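Local coordinates for phosphodiesterase (Trypanosoma brucei brucei, PDB 5H2Q), which belongs to the cyclic nucleotide phosphodiesterase family, is a largely helical protein of the HD superfamily, and here holds zinc, magnesium and the ligand LLI, at residues T247-F250 and D251-R254. Residues are numbered along the deposited sequence; the frame is centred on the assembly and turned at random.
Sequences TKPF and DISR
Pro249 and Ser253 make the first backbone turn of helix 250-274: Ser253 N donates to Pro249 O at 3.0 Å with an N-H...O angle of 173°. The next bond in the helical series, nearly straight, is Arg254 N to Phe250 O, 2.8 Å. Pro249 O takes a second, weak bond from Ile252 N, bent to 129°, and so serves two amides from the N-cap position.

Apolar contacts lie on two flanks. On one, Ile252 divides its branches: CD1 runs beside the proline ring, 3.7 Å from Pro249 CD, while CG2, set anti to the backbone N, meets Lys248 CB at 3.6 Å. The lysine then bends away at chi2 (-46°), carrying NZ to Thr99 OG1. On the other flank the aliphatic part of Arg254 makes the contact: its CB sits over one face of the Phe250 ring, and Phe250 CE2 lies 3.8 Å from Arg254 CD. Phe250 also meets the ring of Trp331 on helix 318-334.

Among the polar groups, Ser253 OG, on a side chain about 6 Å from the bound LLI, bonds to Asn245 O, and Lys248 O accepts from Asn327 ND2, tying the turn to the preceding loop and to helix 318-334. The chemistry implies a helix start with proline at the N-cap position, whose carbonyl accepts the first backbone bond, probably held by backbone bonds together with aliphatic and aromatic packing.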
ATOM      1  N   THR A 247      -1.362   9.743   8.847  1.00 19.52           N
ATOM      2  CA  THR A 247      -1.536   9.218  10.212  1.00 18.64           C
ATOM      3  C   THR A 247      -0.203   9.098  10.978  1.00 22.57           C
ATOM      4  O   THR A 247      -0.193   8.710  12.151  1.00 24.17           O
ATOM      5  CB  THR A 247      -2.236   7.837  10.175  1.00 23.58           C
ATOM      6  OG1 THR A 247      -1.315   6.821   9.740  1.00 19.75           O
ATOM      7  CG2 THR A 247      -3.526   7.813   9.362  1.00 22.70           C
ATOM      8  N   LYS A 248       0.914   9.414  10.322  1.00 17.92           N
ATOM      9  CA  LYS A 248       2.260   9.258  10.874  1.00 18.35           C
ATOM     10  C   LYS A 248       2.799  10.468  11.662  1.00 27.01           C
ATOM     11  O   LYS A 248       2.230  11.555  11.509  1.00 29.02           O
ATOM     12  CB  LYS A 248       3.229   8.889   9.737  1.00 20.49           C
ATOM     13  CG  LYS A 248       2.800   7.671   8.885  1.00 16.61           C
ATOM     14  CD  LYS A 248       2.321   6.489   9.763  1.00 20.91           C
ATOM     15  CE  LYS A 248       2.022   5.235   8.985  1.00 22.93           C
ATOM     16  NZ  LYS A 248       3.280   4.647   8.445  1.00 18.31           N
ATOM     17  N   PRO A 249       3.942  10.362  12.410  1.00 22.53           N
ATOM     18  CA  PRO A 249       4.512  11.579  13.045  1.00 23.77           C
ATOM     19  C   PRO A 249       4.817  12.626  11.957  1.00 27.73           C
ATOM     20  O   PRO A 249       5.058  12.246  10.805  1.00 25.01           O
ATOM     21  CB  PRO A 249       5.782  11.076  13.719  1.00 25.35           C
ATOM     22  CG  PRO A 249       5.541   9.592  13.938  1.00 28.90           C
ATOM     23  CD  PRO A 249       4.768   9.171  12.713  1.00 23.67           C
ATOM     24  N   PHE A 250       4.743  13.938  12.294  1.00 25.54           N
ATOM     25  CA  PHE A 250       4.849  15.009  11.291  1.00 25.28           C
ATOM     26  C   PHE A 250       6.056  14.936  10.391  1.00 30.55           C
ATOM     27  O   PHE A 250       5.872  15.035   9.183  1.00 31.40           O
ATOM     28  CB  PHE A 250       4.749  16.421  11.906  1.00 27.37           C
ATOM     29  CG  PHE A 250       4.513  17.487  10.850  1.00 28.86           C
ATOM     30  CD1 PHE A 250       3.247  17.691  10.312  1.00 31.70           C
ATOM     31  CD2 PHE A 250       5.562  18.276  10.388  1.00 31.25           C
ATOM     32  CE1 PHE A 250       3.035  18.659   9.319  1.00 32.03           C
ATOM     33  CE2 PHE A 250       5.349  19.245   9.404  1.00 33.58           C
ATOM     34  CZ  PHE A 250       4.086  19.434   8.877  1.00 31.65           C
ATOM     35  N   ASP A 251       7.261  14.781  10.940  1.00 26.66           N
ATOM     36  CA  ASP A 251       8.494  14.686  10.133  1.00 28.63           C
ATOM     37  C   ASP A 251       8.347  13.621   9.029  1.00 30.70           C
ATOM     38  O   ASP A 251       8.905  13.778   7.938  1.00 30.91           O
ATOM     39  CB  ASP A 251       9.699  14.337  11.034  1.00 31.46           C
ATOM     40  CG  ASP A 251      11.057  14.431  10.357  1.00 49.23           C
ATOM     41  OD1 ASP A 251      11.355  15.488   9.764  1.00 51.38           O
ATOM     42  OD2 ASP A 251      11.852  13.472  10.487  1.00 57.73           O
ATOM     43  N   ILE A 252       7.621  12.527   9.334  1.00 24.82           N
ATOM     44  CA  ILE A 252       7.407  11.420   8.400  1.00 22.99           C
ATOM     45  C   ILE A 252       6.342  11.789   7.360  1.00 25.74           C
ATOM     46  O   ILE A 252       6.587  11.639   6.156  1.00 23.83           O
ATOM     47  CB  ILE A 252       7.077  10.112   9.184  1.00 25.15           C
ATOM     48  CG1 ILE A 252       8.338   9.619   9.935  1.00 24.56           C
ATOM     49  CG2 ILE A 252       6.541   9.008   8.245  1.00 23.74           C
ATOM     50  CD1 ILE A 252       8.064   8.683  11.153  1.00 26.31           C
ATOM     51  N   SER A 253       5.160  12.220   7.837  1.00 22.31           N
ATOM     52  CA  SER A 253       4.010  12.640   7.024  1.00 22.86           C
ATOM     53  C   SER A 253       4.441  13.718   6.013  1.00 26.73           C
ATOM     54  O   SER A 253       4.082  13.619   4.836  1.00 24.17           O
ATOM     55  CB  SER A 253       2.901  13.174   7.919  1.00 25.86           C
ATOM     56  OG  SER A 253       1.682  13.248   7.205  1.00 31.32           O
ATOM     57  N   ARG A 254       5.281  14.687   6.458  1.00 24.21           N
ATOM     58  CA  ARG A 254       5.822  15.749   5.598  1.00 24.46           C
ATOM     59  C   ARG A 254       6.707  15.198   4.474  1.00 26.38           C
ATOM     60  O   ARG A 254       6.585  15.660   3.337  1.00 23.84           O
ATOM     61  CB  ARG A 254       6.542  16.825   6.443  1.00 25.90           C
ATOM     62  CG  ARG A 254       7.275  17.910   5.648  1.00 39.52           C
ATOM     63  CD  ARG A 254       7.882  18.951   6.573  1.00 56.79           C
ATOM     64  NE  ARG A 254       7.834  20.291   5.985  1.00 72.57           N
ATOM     65  CZ  ARG A 254       8.857  20.891   5.384  1.00 89.29           C
ATOM     66  NH1 ARG A 254       8.713  22.108   4.875  1.00 79.34           N
ATOM     67  NH2 ARG A 254      10.033  20.282   5.292  1.00 74.03           N
TER